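Local structure of Acarbose/maltose binding protein GacH (Streptomyces glaucescens, 3K01) at residues A155-P160 against K167-E172; R220-I225 against A398-A403. The protein binds acarbose and an acarbose homolog as the solute receptor of an ABC transporter, and probably also binds maltose. All coordinates share one frame; numbering follows the deposited sequence. Where two conformers were deposited one is given.

Contact 1 of 2, residues A155-P160 against K167-E172; sequences AGVEVP and KTAAAE
A155 meets E172 where helix 149-155 runs out: its CB lies 3.9 Å from the backbone O of E172, a contact of a methyl with the main chain of the facing helix, and the same methyl also rests on I173. G156 then turns the chain with a positive phi of 81°, closing a Schellman motif with two bonds back into the last helical turn. That turn delivers V157, which carries the largest share of the loop's packing on the helix. Its CG1 stands beside the backbone N, anti to the carbonyl carbon (chi1 -58°), and this sets it against the side chain of E172. CB of E172 is 3.6 Å from V157 CG1, and the carboxylate oxygen OE2 comes to 3.4 Å of that same methyl. V157 and E172 pass alongside one another, pointing opposite ways. Both valine methyls also reach the buried A169, CG1 at its CA and CG2 at its CB, each at 4.2 Å. V159 points away from helix 163-177 and packs on L145 and Y147 of strand 132-148; P160 packs on E165 and L166. No hydrogen bond joins the two segments, and van der Waals contact holds them together. Such packing is typical of a short linker between consecutive helices: the Schellman motif ends helix 149-155, and the residues after it fold back along helix 163-177.

Contact 2 of 2, residues R220-I225 against A398-A403; sequences RAYRVI and ANTGDA
Y222 reaches across from helix 216-230 to T400 on helix 393-407, and this pair alone makes the contact between the two segments. From CB, which points toward the other helix, the side chain leaves with CG beside the backbone N (chi1 -75°), and the ring spans much of the 10.7 Å that separates Y222 CA from T400 CA. The ring stacks with F192 and also touches Q382, P393 and A396. Farther out, CE2 of Y222 is 3.7 Å from OG1 of T400, and CZ is 3.6 Å from the same oxygen, which lies oblique to the ring. This is tertiary packing in a two-lobed protein of the bacterial solute-binding protein 1 family, with the C-terminal helix 393-407 lying on the lobe that carries helix 216-230. At the tip, OH of Y222 donates a hydrogen bond of 2.8 Å to OG1 of T400. With OG1 anti to its carbonyl carbon (chi1 -51°), the threonine hydroxyl donates its own hydrogen to the backbone O of A396, one turn earlier in its own helix. Accepting one bond and giving the other, OG1 is held in place at a buried site. The threonine methyl CG2 is 3.9 Å from Y222 OH.

In the fold
From the N terminus, the chain passes through strand 132-148 and helix 149-155 before reaching contact 1, in the linker that follows. This contact closes over six residues, four of them the first turn of helix 163-177. Contact 2 opens later, on helix 216-230, and closes only after 172 further residues, near the C terminus. The two therefore follow in series, neither nesting nor crossing. Their centres are about 27 Å apart and their nearest atoms about 7 Å, without touching. Helix 216-230 also connects the two regions, since K167 of contact 1 forms a salt bridge with D227, beyond R220-I225. Contact 1 is thus local, whereas contact 2 fastens the C-terminal helix 393-407 to helix 216-230.

Contact 1 of 2, residues A155-P160 against K167-E172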
loop_
_atom_site.group_PDB
_atom_site.type_symbol
_atom_site.label_atom_id
_atom_site.label_comp_id
_atom_site.label_asym_id
_atom_site.label_seq_id
_atom_site.Cartn_x
_atom_site.Cartn_y
_atom_site.Cartn_z
ATOM N N ALA A 155 -13.433 -0.891 28.511
ATOM C CA ALA A 155 -14.765 -0.501 28.055
ATOM C C ALA A 155 -15.679 -1.713 27.854
ATOM O O ALA A 155 -16.903 -1.546 27.698
ATOM C CB ALA A 155 -14.652 0.290 26.766
ATOM N N GLY A 156 -15.120 -2.919 27.800
ATOM C CA GLY A 156 -15.895 -4.143 27.609
ATOM C C GLY A 156 -16.290 -4.458 26.180
ATOM O O GLY A 156 -17.201 -5.257 25.934
ATOM N N VAL A 157 -15.602 -3.861 25.203
ATOM C CA VAL A 157 -16.057 -4.005 23.828
ATOM C C VAL A 157 -15.137 -4.903 23.012
ATOM O O VAL A 157 -13.941 -5.027 23.316
ATOM C CB VAL A 157 -16.186 -2.646 23.120
ATOM C CG1 VAL A 157 -17.141 -1.721 23.858
ATOM C CG2 VAL A 157 -14.835 -1.987 22.951
ATOM N N GLU A 158 -15.702 -5.496 21.961
ATOM C CA GLU A 158 -14.934 -6.244 20.980
ATOM C C GLU A 158 -14.382 -5.276 19.947
ATOM O O GLU A 158 -14.914 -4.186 19.751
ATOM C CB GLU A 158 -15.806 -7.267 20.241
ATOM C CG GLU A 158 -16.537 -8.295 21.114
ATOM C CD GLU A 158 -15.630 -9.080 22.044
ATOM O OE1 GLU A 158 -16.079 -9.368 23.184
ATOM O OE2 GLU A 158 -14.489 -9.431 21.648
ATOM N N VAL A 159 -13.322 -5.691 19.266
ATOM C CA VAL A 159 -12.815 -4.926 18.129
ATOM C C VAL A 159 -13.932 -4.805 17.089
ATOM O O VAL A 159 -14.524 -5.805 16.712
ATOM C CB VAL A 159 -11.623 -5.678 17.467
ATOM C CG1 VAL A 159 -11.101 -4.909 16.275
ATOM C CG2 VAL A 159 -10.547 -5.944 18.502
ATOM N N PRO A 160 -14.284 -3.579 16.679
ATOM C CA PRO A 160 -15.396 -3.462 15.727
ATOM C C PRO A 160 -15.070 -3.960 14.329
ATOM O O PRO A 160 -13.985 -3.706 13.799
ATOM C CB PRO A 160 -15.705 -1.966 15.703
ATOM C CG PRO A 160 -14.410 -1.291 16.124
ATOM C CD PRO A 160 -13.761 -2.261 17.097
ATOM N N LYS A 167 -19.066 2.782 15.826
ATOM C CA LYS A 167 -19.765 3.881 16.506
ATOM C C LYS A 167 -20.212 3.503 17.901
ATOM O O LYS A 167 -20.064 4.281 18.851
ATOM C CB LYS A 167 -20.943 4.366 15.670
ATOM C CG LYS A 167 -20.480 5.076 14.415
ATOM C CD LYS A 167 -21.644 5.430 13.533
ATOM C CE LYS A 167 -22.345 6.646 14.080
ATOM N NZ LYS A 167 -23.529 7.040 13.253
ATOM N N THR A 168 -20.757 2.298 18.023
ATOM C CA THR A 168 -21.198 1.813 19.328
ATOM C C THR A 168 -19.986 1.632 20.245
ATOM O O THR A 168 -19.989 2.042 21.426
ATOM C CB THR A 168 -21.989 0.521 19.171
ATOM O OG1 THR A 168 -23.161 0.851 18.408
ATOM C CG2 THR A 168 -22.379 -0.047 20.553
ATOM N N ALA A 169 -18.943 1.018 19.724
ATOM C CA ALA A 169 -17.770 0.780 20.545
ATOM C C ALA A 169 -17.171 2.101 21.007
ATOM O O ALA A 169 -16.773 2.231 22.174
ATOM C CB ALA A 169 -16.754 -0.019 19.767
ATOM N N ALA A 170 -17.117 3.086 20.118
ATOM C CA ALA A 170 -16.586 4.399 20.468
ATOM C C ALA A 170 -17.363 5.040 21.610
ATOM O O ALA A 170 -16.748 5.593 22.546
ATOM C CB ALA A 170 -16.627 5.312 19.263
ATOM N N ALA A 171 -18.685 4.963 21.561
ATOM C CA ALA A 171 -19.479 5.544 22.633
ATOM C C ALA A 171 -19.214 4.848 23.960
ATOM O O ALA A 171 -19.172 5.511 25.008
ATOM C CB ALA A 171 -20.955 5.523 22.277
ATOM N N GLU A 172 -19.029 3.529 23.948
ATOM C CA GLU A 172 -18.711 2.795 25.179
ATOM C C GLU A 172 -17.329 3.189 25.697
ATOM O O GLU A 172 -17.134 3.339 26.907
ATOM C CB GLU A 172 -18.753 1.283 24.920
ATOM C CG GLU A 172 -20.109 0.748 24.421
ATOM C CD GLU A 172 -20.308 -0.720 24.757
ATOM O OE1 GLU A 172 -20.242 -1.076 25.954
ATOM O OE2 GLU A 172 -20.537 -1.513 23.824
#

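Contact 2 of 2, residues R220-I225 against A398-A403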
loop_
_atom_site.group_PDB
_atom_site.type_symbol
_atom_site.label_atom_id
_atom_site.label_comp_id
_atom_site.label_asym_id
_atom_site.label_seq_id
_atom_site.Cartn_x
_atom_site.Cartn_y
_atom_site.Cartn_z
ATOM N N ARG A 220 -22.002 8.053 -0.181
ATOM C CA ARG A 220 -22.105 7.462 1.159
ATOM C C ARG A 220 -20.769 7.481 1.875
ATOM O O ARG A 220 -20.736 7.672 3.085
ATOM C CB ARG A 220 -22.619 6.024 1.130
ATOM C CG ARG A 220 -24.108 5.906 0.793
ATOM C CD ARG A 220 -24.614 4.520 1.125
ATOM N NE ARG A 220 -23.852 3.434 0.481
ATOM C CZ ARG A 220 -24.128 2.925 -0.716
ATOM N NH1 ARG A 220 -23.390 1.944 -1.223
ATOM N NH2 ARG A 220 -25.169 3.395 -1.411
ATOM N N ALA A 221 -19.668 7.257 1.165
ATOM C CA ALA A 221 -18.359 7.255 1.821
ATOM C C ALA A 221 -18.016 8.631 2.397
ATOM O O ALA A 221 -17.513 8.724 3.538
ATOM C CB ALA A 221 -17.305 6.795 0.859
ATOM N N TYR A 222 -18.250 9.699 1.626
ATOM C CA TYR A 222 -18.060 11.023 2.193
ATOM C C TYR A 222 -18.997 11.276 3.382
ATOM O O TYR A 222 -18.607 11.942 4.356
ATOM C CB TYR A 222 -18.210 12.100 1.119
ATOM C CG TYR A 222 -17.044 12.220 0.160
ATOM C CD1 TYR A 222 -15.803 12.680 0.594
ATOM C CD2 TYR A 222 -17.194 11.899 -1.199
ATOM C CE1 TYR A 222 -14.747 12.839 -0.299
ATOM C CE2 TYR A 222 -16.135 12.056 -2.090
ATOM C CZ TYR A 222 -14.915 12.505 -1.625
ATOM O OH TYR A 222 -13.840 12.698 -2.467
ATOM N N ARG A 223 -20.229 10.768 3.307
ATOM C CA ARG A 223 -21.157 10.915 4.431
ATOM C C ARG A 223 -20.659 10.184 5.670
ATOM O O ARG A 223 -20.787 10.692 6.776
ATOM C CB ARG A 223 -22.542 10.415 4.038
ATOM C CG ARG A 223 -23.632 10.768 5.041
ATOM C CD ARG A 223 -25.010 10.391 4.541
ATOM N NE ARG A 223 -25.368 11.174 3.366
ATOM C CZ ARG A 223 -25.638 10.671 2.162
ATOM N NH1 ARG A 223 -25.601 9.356 1.940
ATOM N NH2 ARG A 223 -25.967 11.498 1.184
ATOM N N VAL A 224 -20.108 8.988 5.497
ATOM C CA VAL A 224 -19.622 8.199 6.646
ATOM C C VAL A 224 -18.542 8.938 7.409
ATOM O O VAL A 224 -18.569 8.981 8.652
ATOM C CB VAL A 224 -19.081 6.824 6.157
ATOM C CG1 VAL A 224 -18.188 6.133 7.225
ATOM C CG2 VAL A 224 -20.216 5.915 5.748
ATOM N N ILE A 225 -17.590 9.540 6.712
ATOM C CA ILE A 225 -16.499 10.171 7.440
ATOM C C ILE A 225 -17.002 11.376 8.231
ATOM O O ILE A 225 -16.582 11.605 9.367
ATOM C CB ILE A 225 -15.279 10.528 6.536
ATOM C CG1 ILE A 225 -15.596 11.642 5.508
ATOM C CG2 ILE A 225 -14.708 9.266 5.884
ATOM C CD1 ILE A 225 -14.363 12.096 4.738
ATOM N N ALA A 398 -19.563 14.508 -6.549
ATOM C CA ALA A 398 -19.673 15.091 -7.892
ATOM C C ALA A 398 -18.391 15.803 -8.307
ATOM O O ALA A 398 -17.914 15.649 -9.451
ATOM C CB ALA A 398 -20.865 16.059 -7.929
ATOM N N ASN A 399 -17.801 16.557 -7.390
ATOM C CA ASN A 399 -16.570 17.275 -7.689
ATOM C C ASN A 399 -15.434 16.285 -7.964
ATOM O O ASN A 399 -14.604 16.499 -8.854
ATOM C CB ASN A 399 -16.153 18.152 -6.505
ATOM C CG ASN A 399 -16.980 19.409 -6.377
ATOM O OD1 ASN A 399 -17.686 19.812 -7.312
ATOM N ND2 ASN A 399 -16.903 20.038 -5.228
ATOM N N THR A 400 -15.407 15.196 -7.197
ATOM C CA THR A 400 -14.360 14.181 -7.380
ATOM C C THR A 400 -14.535 13.558 -8.777
ATOM O O THR A 400 -13.579 13.402 -9.531
ATOM C CB THR A 400 -14.423 13.090 -6.290
ATOM O OG1 THR A 400 -14.453 13.704 -4.994
ATOM C CG2 THR A 400 -13.183 12.206 -6.327
ATOM N N GLY A 401 -15.766 13.207 -9.122
ATOM C CA GLY A 401 -16.047 12.591 -10.424
ATOM C C GLY A 401 -15.724 13.522 -11.578
ATOM O O GLY A 401 -15.166 13.093 -12.589
ATOM N N ASP A 402 -16.054 14.802 -11.436
ATOM C CA ASP A 402 -15.765 15.766 -12.489
ATOM C C ASP A 402 -14.267 15.894 -12.682
ATOM O O ASP A 402 -13.794 15.955 -13.817
ATOM C CB ASP A 402 -16.359 17.134 -12.170
ATOM C CG ASP A 402 -17.858 17.181 -12.351
ATOM O OD1 ASP A 402 -18.447 16.197 -12.849
ATOM O OD2 ASP A 402 -18.444 18.220 -11.989
ATOM N N ALA A 403 -13.508 15.946 -11.582
ATOM C CA ALA A 403 -12.065 16.039 -11.681
ATOM C C ALA A 403 -11.540 14.778 -12.374
ATOM O O ALA A 403 -10.617 14.862 -13.205
ATOM C CB ALA A 403 -11.437 16.217 -10.296
#